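Local atomic coordinates of histone-lysine N-methyltransferase, H3 lysine-9 specific SUVH4 (Arabidopsis thaliana, PDB entry 4QEO), a protein that methylates histone H3 to mark chromatin for silencing, binds methylated DNA through its SRA domain, and thereby supports maintenance of CpNpG and asymmetric DNA methylation. Residues 61-66 with 78-83; 114-119 with 127-132; 119-124 with 167-172; 194-197 with 203-206. All blocks are in the same frame, centred on the assembly; numbering follows the deposited sequence.

Overall arrangement
All four contacts lie in the SRA domain, on one side of the chain's centre and away from the zinc and cofactor sites. Contact 1 closes first along the chain; contacts 2 and 3 alternate in their segments and share D119, and contact 4 closes last. The last three reach the same mixed sheet, in which strand 125-129 runs between strands 120-122 and 203-211. Centres are about 11 Å apart for contacts 2 and 3 and about 10 Å for contacts 2 and 4, whereas contact 1 lies about 17 Å from contact 3, which it touches through F80 and T168. The base pocket of contact 2 thus shares its sheet with contacts 3 and 4, contact 1 packing beside.

Contact 1: residues 61-66 with 78-83; sequences PGIDVG and VGFHNH
I63 reaches across to F80 and V78 with its two terminal methyls, and these three buried side chains make up the whole contact. CD1 of I63 comes 3.8 Å from CD2 of F80 and CG2 of I63 3.9 Å from CE2 of F80, so both methyls meet the CD2-CE2 part of the ring as the side chains cross obliquely. With CG anti to the backbone N (chi1 178°), the F80 side chain extends toward I63. V78 is looser: its CG2 stands 4.1 Å from CD1 of I63. Around this apolar cluster, V14 and L18 of helix 10-30 add cover, Y184 meets the F80 ring edge-to-face, and R166 makes a cation-pi contact with it. The solvent side is different in kind, since P61, D64 and G66 are exposed and take no part. An alanine in place of I63 would probably open a gap beside F80 and V78 and leave the CD2-CE2 side of the phenyl ring less firmly held. The contact packs the loop before strand 68-69 against the end of helix 72-78 and the residues after it. With no hydrogen bond between the segments, the joint relies on non-directional apolar packing.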
# COMPACT_ATOMS: atom_id res chain seq x y z
N PRO A 61 -3.59 -17.39 -7.17
CA PRO A 61 -4.78 -16.57 -7.39
C PRO A 61 -4.68 -15.27 -6.60
O PRO A 61 -4.33 -15.27 -5.41
CB PRO A 61 -5.92 -17.45 -6.86
CG PRO A 61 -5.39 -18.87 -7.07
CD PRO A 61 -3.91 -18.77 -6.77
N GLY A 62 -4.94 -14.16 -7.29
CA GLY A 62 -4.94 -12.86 -6.64
C GLY A 62 -3.58 -12.20 -6.66
O GLY A 62 -3.45 -11.05 -6.24
N ILE A 63 -2.56 -12.90 -7.14
CA ILE A 63 -1.24 -12.28 -7.33
C ILE A 63 -0.93 -12.27 -8.81
O ILE A 63 -0.49 -13.27 -9.39
CB ILE A 63 -0.13 -13.01 -6.55
CG1 ILE A 63 -0.47 -13.00 -5.06
CG2 ILE A 63 1.24 -12.35 -6.81
CD1 ILE A 63 0.51 -13.72 -4.17
N ASP A 64 -1.20 -11.12 -9.43
CA ASP A 64 -1.08 -10.98 -10.87
C ASP A 64 0.36 -10.72 -11.22
O ASP A 64 1.14 -10.21 -10.42
CB ASP A 64 -1.90 -9.80 -11.38
CG ASP A 64 -3.39 -9.92 -11.07
OD1 ASP A 64 -3.94 -11.04 -11.04
OD2 ASP A 64 -4.01 -8.85 -10.89
N VAL A 65 0.72 -11.08 -12.45
CA VAL A 65 2.00 -10.68 -12.99
C VAL A 65 2.13 -9.16 -12.92
O VAL A 65 1.21 -8.42 -13.30
CB VAL A 65 2.17 -11.19 -14.44
CG1 VAL A 65 3.51 -10.71 -15.03
CG2 VAL A 65 2.09 -12.70 -14.47
N GLY A 66 3.26 -8.71 -12.40
CA GLY A 66 3.48 -7.30 -12.11
C GLY A 66 3.29 -6.93 -10.65
O GLY A 66 3.60 -5.81 -10.24
N VAL A 78 2.28 -13.84 2.48
CA VAL A 78 1.25 -14.41 1.60
C VAL A 78 1.46 -15.89 1.24
O VAL A 78 0.54 -16.59 0.81
CB VAL A 78 1.04 -13.58 0.33
CG1 VAL A 78 0.60 -12.18 0.71
CG2 VAL A 78 2.28 -13.51 -0.46
N GLY A 79 2.68 -16.38 1.41
CA GLY A 79 2.99 -17.75 1.03
C GLY A 79 3.52 -17.85 -0.39
O GLY A 79 3.64 -18.96 -0.93
N PHE A 80 3.84 -16.70 -0.99
CA PHE A 80 4.37 -16.59 -2.36
C PHE A 80 5.82 -17.08 -2.46
O PHE A 80 6.22 -17.75 -3.43
CB PHE A 80 4.27 -15.11 -2.80
CG PHE A 80 4.82 -14.82 -4.18
CD1 PHE A 80 6.15 -14.50 -4.36
CD2 PHE A 80 3.98 -14.84 -5.30
CE1 PHE A 80 6.66 -14.22 -5.64
CE2 PHE A 80 4.47 -14.56 -6.58
CZ PHE A 80 5.81 -14.25 -6.75
N HIS A 81 6.62 -16.71 -1.47
CA HIS A 81 8.01 -17.18 -1.36
C HIS A 81 8.32 -17.31 0.13
O HIS A 81 8.30 -16.32 0.87
CB HIS A 81 8.96 -16.19 -2.05
CG HIS A 81 10.34 -16.73 -2.30
ND1 HIS A 81 10.73 -17.24 -3.52
CD2 HIS A 81 11.42 -16.81 -1.49
CE1 HIS A 81 12.00 -17.62 -3.45
NE2 HIS A 81 12.44 -17.37 -2.23
N ASN A 82 8.60 -18.53 0.57
CA ASN A 82 8.53 -18.88 1.98
C ASN A 82 9.81 -18.78 2.81
O ASN A 82 9.82 -19.14 3.98
CB ASN A 82 7.88 -20.25 2.15
CG ASN A 82 6.43 -20.26 1.72
OD1 ASN A 82 5.54 -19.87 2.49
ND2 ASN A 82 6.19 -20.66 0.46
N HIS A 83 10.87 -18.29 2.20
CA HIS A 83 12.10 -17.99 2.94
C HIS A 83 12.31 -16.50 2.83
O HIS A 83 12.02 -15.92 1.79
CB HIS A 83 13.30 -18.69 2.30
CG HIS A 83 13.21 -20.17 2.30
ND1 HIS A 83 13.30 -20.92 1.15
CD2 HIS A 83 13.05 -21.05 3.32
CE1 HIS A 83 13.20 -22.20 1.45
NE2 HIS A 83 13.05 -22.31 2.76

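Contact 2: residues 114-119 with 127-132; sequences GQYEDD and TYTGQG. With nucleotides of chain B.
Y116 and Y128 hold the 5-methylcytosine 5CM7 of chain B between their rings. CD1 of Y116 lies 3.4 Å from C5 of the base, whose methyl carbon also sits over that ring face, while sugar O4' lies at the ring's edge in plane. CG2 of T129 (3.8 Å from CD2 of Y116) and the carbonyl O of G130 approach this ring obliquely. CE1 of Y128 lies 3.3 Å from N4 of the base. N4 donates to OD1 of D119 (3.0 Å) and to the carbonyl O of T129 (2.8 Å). The same OD1 of D119 is gripped twice by T129, nearly along the C-O axis by the backbone N (2.8 Å) and, 34° out of the carboxylate plane, by OG1 (2.8 Å). Holding OG1 beside that N (chi1 -44°) lets both reach one oxygen. The hydroxyl of Y116 donates to phosphate OP2 of 5CM7 at 2.7 Å and accepts from N of G132. This is the methylated-base pocket of an SRA domain. A type I turn from Y116 to D119 leads into strand 120-122, T129 ends strand 125-129 beside V204 of 203-211, and Y128 packs on I110 and M112 of strand 106-112, its OH bonded to V111.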
# COMPACT_ATOMS: atom_id res chain seq x y z
N GLY A 114 20.29 -9.50 -7.66
CA GLY A 114 21.59 -9.02 -8.10
C GLY A 114 22.69 -9.29 -7.09
O GLY A 114 23.69 -8.57 -7.04
N GLN A 115 22.53 -10.34 -6.29
CA GLN A 115 23.50 -10.63 -5.24
C GLN A 115 24.58 -11.64 -5.66
O GLN A 115 25.62 -11.75 -5.02
CB GLN A 115 22.76 -11.14 -4.02
CG GLN A 115 21.65 -10.20 -3.62
CD GLN A 115 22.20 -8.94 -3.02
OE1 GLN A 115 23.03 -9.00 -2.13
NE2 GLN A 115 21.79 -7.79 -3.54
N TYR A 116 24.32 -12.39 -6.72
CA TYR A 116 25.30 -13.38 -7.19
C TYR A 116 26.00 -12.83 -8.42
O TYR A 116 25.36 -12.46 -9.38
CB TYR A 116 24.59 -14.70 -7.53
CG TYR A 116 24.38 -15.64 -6.34
CD1 TYR A 116 23.59 -15.26 -5.23
CD2 TYR A 116 24.97 -16.90 -6.33
CE1 TYR A 116 23.40 -16.12 -4.15
CE2 TYR A 116 24.78 -17.77 -5.26
CZ TYR A 116 23.99 -17.38 -4.18
OH TYR A 116 23.83 -18.26 -3.14
N GLU A 117 27.33 -12.79 -8.38
CA GLU A 117 28.12 -12.16 -9.43
C GLU A 117 27.91 -12.84 -10.80
O GLU A 117 28.09 -12.22 -11.84
CB GLU A 117 29.60 -12.14 -9.02
CG GLU A 117 30.13 -13.55 -8.72
CD GLU A 117 31.41 -13.56 -7.89
OE1 GLU A 117 31.97 -12.47 -7.63
OE2 GLU A 117 31.85 -14.67 -7.52
N ASP A 118 27.50 -14.11 -10.81
CA ASP A 118 27.28 -14.80 -12.08
C ASP A 118 25.87 -14.65 -12.67
O ASP A 118 25.62 -15.14 -13.77
CB ASP A 118 27.68 -16.29 -11.97
CG ASP A 118 29.12 -16.47 -11.52
OD1 ASP A 118 30.02 -16.25 -12.36
OD2 ASP A 118 29.37 -16.81 -10.34
N ASP A 119 24.94 -14.00 -11.97
CA ASP A 119 23.59 -13.76 -12.52
C ASP A 119 23.69 -12.85 -13.75
O ASP A 119 24.43 -11.88 -13.74
CB ASP A 119 22.66 -13.09 -11.49
CG ASP A 119 22.24 -14.02 -10.35
OD1 ASP A 119 22.44 -15.25 -10.46
OD2 ASP A 119 21.68 -13.49 -9.35
N THR A 127 20.02 -15.76 -16.96
CA THR A 127 20.93 -16.81 -16.53
C THR A 127 21.06 -16.67 -15.02
O THR A 127 21.69 -15.74 -14.52
CB THR A 127 22.30 -16.69 -17.22
OG1 THR A 127 22.10 -16.68 -18.64
CG2 THR A 127 23.20 -17.90 -16.87
N TYR A 128 20.41 -17.58 -14.30
CA TYR A 128 20.29 -17.48 -12.84
C TYR A 128 21.27 -18.46 -12.18
O TYR A 128 21.27 -19.66 -12.49
CB TYR A 128 18.87 -17.85 -12.44
CG TYR A 128 18.53 -17.59 -10.99
CD1 TYR A 128 18.34 -16.30 -10.52
CD2 TYR A 128 18.38 -18.64 -10.09
CE1 TYR A 128 18.00 -16.07 -9.17
CE2 TYR A 128 18.04 -18.42 -8.78
CZ TYR A 128 17.85 -17.14 -8.32
OH TYR A 128 17.51 -16.94 -7.00
N THR A 129 22.12 -17.94 -11.30
CA THR A 129 23.07 -18.80 -10.62
C THR A 129 22.35 -19.64 -9.57
O THR A 129 21.46 -19.14 -8.89
CB THR A 129 24.17 -17.99 -9.95
OG1 THR A 129 24.61 -16.97 -10.85
CG2 THR A 129 25.37 -18.89 -9.56
N GLY A 130 22.77 -20.89 -9.43
CA GLY A 130 22.28 -21.70 -8.33
C GLY A 130 22.67 -21.12 -6.97
O GLY A 130 23.45 -20.17 -6.88
N GLN A 131 22.12 -21.69 -5.90
CA GLN A 131 22.47 -21.28 -4.54
C GLN A 131 23.76 -21.99 -4.09
O GLN A 131 24.13 -23.06 -4.62
CB GLN A 131 21.33 -21.63 -3.58
CG GLN A 131 21.08 -23.14 -3.44
CD GLN A 131 20.02 -23.51 -2.40
OE1 GLN A 131 18.85 -23.69 -2.73
NE2 GLN A 131 20.43 -23.65 -1.13
N GLY A 132 24.46 -21.39 -3.15
CA GLY A 132 25.53 -22.08 -2.47
C GLY A 132 26.87 -21.42 -2.67
O GLY A 132 27.09 -20.76 -3.69
N1 5CM B 7 20.06 -14.29 -4.89
C2 5CM B 7 20.38 -13.72 -6.13
N3 5CM B 7 20.73 -14.46 -7.18
C4 5CM B 7 20.78 -15.76 -7.11
C5 5CM B 7 20.46 -16.38 -5.83
C5A 5CM B 7 20.52 -17.85 -5.71
C6 5CM B 7 20.13 -15.59 -4.76
O2 5CM B 7 20.33 -12.54 -6.29
N4 5CM B 7 21.12 -16.51 -8.12
C1' 5CM B 7 19.78 -13.44 -3.76
C2' 5CM B 7 18.60 -13.70 -2.84
C3' 5CM B 7 19.10 -13.08 -1.56
C4' 5CM B 7 20.55 -13.51 -1.55
O4' 5CM B 7 20.91 -13.55 -2.91
O3' 5CM B 7 19.09 -11.66 -1.62
C5' 5CM B 7 20.87 -14.81 -0.81
O5' 5CM B 7 20.14 -15.95 -1.20
P 5CM B 7 20.69 -17.40 -1.07
OP1 5CM B 7 19.84 -18.25 -1.84
OP2 5CM B 7 22.09 -17.41 -1.27
P DT B 6 23.45 -22.33 0.90
OP1 DT B 6 23.05 -22.98 -0.29
OP2 DT B 6 24.80 -21.93 1.04
O5' DT B 6 22.58 -21.05 1.20
C5' DT B 6 21.18 -21.07 0.95
C4' DT B 6 20.55 -19.86 1.58
O4' DT B 6 20.63 -19.98 3.01
C3' DT B 6 21.23 -18.53 1.22
O3' DT B 6 20.39 -17.71 0.42
C2' DT B 6 21.53 -17.90 2.57
C1' DT B 6 20.65 -18.68 3.52
N1 DT B 6 21.15 -18.72 4.90
C2 DT B 6 20.24 -18.70 5.93
O2 DT B 6 19.04 -18.72 5.74
N3 DT B 6 20.79 -18.70 7.18
C4 DT B 6 22.13 -18.69 7.51
O4 DT B 6 22.46 -18.68 8.68
C5 DT B 6 23.03 -18.70 6.39
C7 DT B 6 24.50 -18.69 6.64
C6 DT B 6 22.50 -18.71 5.16

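Contact 3: residues 119-124 with 167-172; sequences DLDNAD and VTRGHN. With nucleotides of chain B.
D121 sends its carboxylate to R169, whose guanidinium answers side-on with NE and NH2, one nitrogen to each oxygen. NE of R169 meets OD2 of D121 at 2.8 Å with a bond angle of 170°, and NH2 of R169 meets OD1 of D121 at 2.8 Å. Both oxygens are used on their syn sides, although the two flat groups are 25° apart and not quite coplanar. CG of D121 stands anti to its N (chi1 -174°), which aims the carboxylate at strand 165-172, while R169 is stretched out from CG to NE to meet it. Two residues on, the backbone N of A123 donates to OD1 of D121 at 2.9 Å from the face opposite NH2, and the carbonyl O of A123 accepts from NH2 of R169 at 3.0 Å. NH1 makes a salt bridge with D185 and a hydrogen bond with OH of Y188. A leucine replacing R169 would probably leave D121 and D185 without their cationic mate and the turn at A123 less firmly tied. The bond from A123 N to D121 makes an Asx turn in the tight hairpin of strands 120-122 and 125-129, which D119 of the base pocket directly precedes, and R169 ties that turn to strand 165-172 of the same sheet.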
# COMPACT_ATOMS: atom_id res chain seq x y z
N ASP A 119 24.94 -14.00 -11.97
CA ASP A 119 23.59 -13.76 -12.52
C ASP A 119 23.69 -12.85 -13.75
O ASP A 119 24.43 -11.88 -13.74
CB ASP A 119 22.66 -13.09 -11.49
CG ASP A 119 22.24 -14.02 -10.35
OD1 ASP A 119 22.44 -15.25 -10.46
OD2 ASP A 119 21.68 -13.49 -9.35
N LEU A 120 22.92 -13.16 -14.80
CA LEU A 120 22.84 -12.30 -15.98
C LEU A 120 21.37 -12.07 -16.33
O LEU A 120 20.69 -13.01 -16.69
CB LEU A 120 23.57 -12.93 -17.18
CG LEU A 120 23.47 -12.07 -18.45
CD1 LEU A 120 24.17 -10.74 -18.17
CD2 LEU A 120 24.06 -12.77 -19.69
N ASP A 121 20.91 -10.84 -16.23
CA ASP A 121 19.52 -10.49 -16.46
C ASP A 121 19.30 -9.83 -17.79
O ASP A 121 19.70 -8.73 -18.01
CB ASP A 121 18.99 -9.58 -15.35
CG ASP A 121 17.50 -9.31 -15.47
OD1 ASP A 121 16.86 -9.82 -16.34
OD2 ASP A 121 16.98 -8.56 -14.67
N ASN A 122 18.60 -10.53 -18.64
CA ASN A 122 18.20 -10.02 -19.91
C ASN A 122 16.70 -10.10 -20.14
O ASN A 122 16.29 -10.44 -21.19
CB ASN A 122 18.96 -10.68 -21.05
CG ASN A 122 20.36 -10.11 -21.22
OD1 ASN A 122 21.28 -10.85 -21.44
ND2 ASN A 122 20.50 -8.84 -21.10
N ALA A 123 15.92 -9.82 -19.11
CA ALA A 123 14.50 -9.68 -19.21
C ALA A 123 13.77 -10.97 -19.50
O ALA A 123 13.49 -11.70 -18.62
CB ALA A 123 14.10 -8.57 -20.16
N ASP A 124 13.40 -11.17 -20.75
CA ASP A 124 12.73 -12.38 -21.18
C ASP A 124 13.65 -13.58 -21.03
O ASP A 124 13.23 -14.68 -20.94
CB ASP A 124 12.27 -12.27 -22.61
CG ASP A 124 10.92 -11.61 -22.75
OD1 ASP A 124 10.40 -11.02 -21.81
OD2 ASP A 124 10.38 -11.67 -23.85
N VAL A 167 9.25 -15.93 -11.13
CA VAL A 167 10.47 -15.15 -11.08
C VAL A 167 10.13 -13.75 -10.58
O VAL A 167 9.22 -13.09 -11.10
CB VAL A 167 11.19 -15.09 -12.46
CG1 VAL A 167 12.35 -14.11 -12.39
CG2 VAL A 167 11.66 -16.49 -12.87
N THR A 168 10.85 -13.32 -9.56
CA THR A 168 10.63 -12.03 -8.92
C THR A 168 11.94 -11.26 -8.87
O THR A 168 12.98 -11.83 -8.52
CB THR A 168 10.08 -12.22 -7.49
OG1 THR A 168 8.80 -12.87 -7.58
CG2 THR A 168 9.94 -10.87 -6.75
N ARG A 169 11.90 -9.99 -9.24
CA ARG A 169 13.11 -9.17 -9.30
C ARG A 169 13.10 -8.11 -8.19
O ARG A 169 12.08 -7.43 -7.99
CB ARG A 169 13.20 -8.44 -10.64
CG ARG A 169 13.80 -9.27 -11.80
CD ARG A 169 13.74 -8.47 -13.12
NE ARG A 169 14.32 -9.25 -14.21
CZ ARG A 169 13.65 -10.14 -14.93
NH1 ARG A 169 12.35 -10.35 -14.71
NH2 ARG A 169 14.27 -10.81 -15.90
N GLY A 170 14.23 -7.96 -7.51
CA GLY A 170 14.42 -6.85 -6.61
C GLY A 170 14.77 -5.63 -7.44
O GLY A 170 15.38 -5.76 -8.50
N HIS A 171 14.37 -4.46 -6.96
CA HIS A 171 14.61 -3.20 -7.65
C HIS A 171 14.97 -2.21 -6.56
O HIS A 171 14.30 -2.15 -5.52
CB HIS A 171 13.35 -2.68 -8.35
CG HIS A 171 12.80 -3.58 -9.42
ND1 HIS A 171 13.21 -3.52 -10.73
CD2 HIS A 171 11.83 -4.52 -9.37
CE1 HIS A 171 12.53 -4.41 -11.44
NE2 HIS A 171 11.68 -5.02 -10.64
N ASN A 172 16.01 -1.42 -6.81
CA ASN A 172 16.33 -0.30 -5.94
C ASN A 172 15.37 0.84 -6.20
O ASN A 172 15.00 1.10 -7.34
CB ASN A 172 17.77 0.17 -6.16
CG ASN A 172 18.77 -0.70 -5.44
OD1 ASN A 172 18.45 -1.35 -4.44
ND2 ASN A 172 20.00 -0.72 -5.94
N1 5CM B 7 20.06 -14.29 -4.89
C2 5CM B 7 20.38 -13.72 -6.13
N3 5CM B 7 20.73 -14.46 -7.18
C4 5CM B 7 20.78 -15.76 -7.11
C5 5CM B 7 20.46 -16.38 -5.83
C5A 5CM B 7 20.52 -17.85 -5.71
C6 5CM B 7 20.13 -15.59 -4.76
O2 5CM B 7 20.33 -12.54 -6.29
N4 5CM B 7 21.12 -16.51 -8.12
C1' 5CM B 7 19.78 -13.44 -3.76
C2' 5CM B 7 18.60 -13.70 -2.84
C3' 5CM B 7 19.10 -13.08 -1.56
C4' 5CM B 7 20.55 -13.51 -1.55
O4' 5CM B 7 20.91 -13.55 -2.91
O3' 5CM B 7 19.09 -11.66 -1.62
C5' 5CM B 7 20.87 -14.81 -0.81
O5' 5CM B 7 20.14 -15.95 -1.20
P 5CM B 7 20.69 -17.40 -1.07
OP1 5CM B 7 19.84 -18.25 -1.84
OP2 5CM B 7 22.09 -17.41 -1.27

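Contact 4: residues 194-197 with 203-206; sequences WAQK and TVYK
W194 to K197 and T203 to K206 form the end of an antiparallel beta hairpin at the surface of the SRA domain, where strand 180-197 turns back into strand 203-211. The two directions differ by 144°, a marked twist. Two hydrogen-bonded pairs hold the ladder: W194 with K206, through N of W194 to O of K206 (3.0 Å) and the reverse N of K206 to O of W194 (2.9 Å), and Q196 with V204, where N of Q196 meets O of V204 at 3.0 Å and N of V204 meets O of Q196 at 2.9 Å. Between them, A195 and Y205 form a non-hydrogen-bonded pair. On one face W194, Q196, V204 and K206 gather. CG of W194 sits between the backbone N and the carbonyl carbon (chi1 65°), which brings the indole over K206, whose CB lies 3.9 Å from the centroid of the six-membered ring of W194. NE1 of W194 donates in its ring plane to OE1 of Q196 (2.9 Å), a straight bond, 179°. CD of K206 crosses obliquely near OE1 of Q196 (3.5 Å), and a water links the amine to that same oxygen. On the other face, the A195 CB stands over the ring of Y205, 4.1 Å from its centroid, a CH-pi contact. V204 also packs on D118 and T129, and Y205 bonds to G130 and Q146, which ties the hairpin to strand 125-129 and the loops beside it. This is the cross-strand ladder of a twisted beta hairpin, part of the mixed sheet of the SRA domain.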
# COMPACT_ATOMS: atom_id res chain seq x y z
N TRP A 194 23.69 -26.01 -16.39
CA TRP A 194 24.99 -26.67 -16.53
C TRP A 194 25.90 -26.21 -15.41
O TRP A 194 25.56 -25.30 -14.70
CB TRP A 194 25.61 -26.36 -17.90
CG TRP A 194 25.93 -24.92 -18.08
CD1 TRP A 194 27.13 -24.30 -17.84
CD2 TRP A 194 25.02 -23.89 -18.51
NE1 TRP A 194 27.02 -22.96 -18.10
CE2 TRP A 194 25.74 -22.68 -18.52
CE3 TRP A 194 23.67 -23.88 -18.90
CZ2 TRP A 194 25.16 -21.47 -18.89
CZ3 TRP A 194 23.10 -22.67 -19.28
CH2 TRP A 194 23.84 -21.48 -19.26
N ALA A 195 27.06 -26.86 -15.26
CA ALA A 195 28.04 -26.43 -14.27
C ALA A 195 29.20 -25.82 -15.01
O ALA A 195 29.57 -26.31 -16.06
CB ALA A 195 28.52 -27.62 -13.46
N GLN A 196 29.80 -24.77 -14.47
CA GLN A 196 31.02 -24.21 -15.05
C GLN A 196 31.76 -23.46 -13.96
O GLN A 196 31.23 -23.26 -12.89
CB GLN A 196 30.68 -23.26 -16.21
CG GLN A 196 29.98 -21.98 -15.78
CD GLN A 196 29.95 -20.93 -16.89
OE1 GLN A 196 29.13 -20.99 -17.81
NE2 GLN A 196 30.87 -19.98 -16.82
N LYS A 197 33.00 -23.04 -14.23
CA LYS A 197 33.68 -22.12 -13.34
C LYS A 197 33.05 -20.75 -13.47
O LYS A 197 32.87 -20.25 -14.57
CB LYS A 197 35.18 -22.05 -13.68
CG LYS A 197 35.93 -23.33 -13.35
CD LYS A 197 35.61 -23.78 -11.92
CE LYS A 197 36.32 -25.07 -11.54
NZ LYS A 197 36.35 -25.28 -10.06
N THR A 203 33.18 -23.63 -8.95
CA THR A 203 32.07 -24.19 -9.70
C THR A 203 30.77 -23.51 -9.30
O THR A 203 30.48 -23.37 -8.12
CB THR A 203 31.91 -25.70 -9.42
OG1 THR A 203 33.11 -26.37 -9.80
CG2 THR A 203 30.72 -26.27 -10.21
N VAL A 204 30.03 -23.04 -10.31
CA VAL A 204 28.65 -22.63 -10.14
C VAL A 204 27.75 -23.39 -11.10
O VAL A 204 28.17 -23.82 -12.19
CB VAL A 204 28.43 -21.14 -10.38
CG1 VAL A 204 29.14 -20.33 -9.30
CG2 VAL A 204 28.86 -20.74 -11.81
N TYR A 205 26.51 -23.60 -10.67
CA TYR A 205 25.47 -24.11 -11.54
C TYR A 205 24.78 -22.91 -12.13
O TYR A 205 24.64 -21.90 -11.47
CB TYR A 205 24.52 -25.03 -10.77
CG TYR A 205 25.19 -26.35 -10.54
CD1 TYR A 205 26.01 -26.56 -9.42
CD2 TYR A 205 25.10 -27.36 -11.48
CE1 TYR A 205 26.68 -27.77 -9.23
CE2 TYR A 205 25.76 -28.56 -11.32
CZ TYR A 205 26.55 -28.76 -10.19
OH TYR A 205 27.20 -29.95 -10.04
N LYS A 206 24.40 -23.00 -13.39
CA LYS A 206 23.76 -21.89 -14.08
C LYS A 206 22.49 -22.42 -14.70
O LYS A 206 22.51 -23.52 -15.27
CB LYS A 206 24.68 -21.33 -15.20
CG LYS A 206 25.91 -20.60 -14.67
CD LYS A 206 26.58 -19.81 -15.80
CE LYS A 206 27.24 -18.57 -15.24
NZ LYS A 206 28.08 -17.86 -16.25
O HOH W 1 27.97 -18.74 -19.18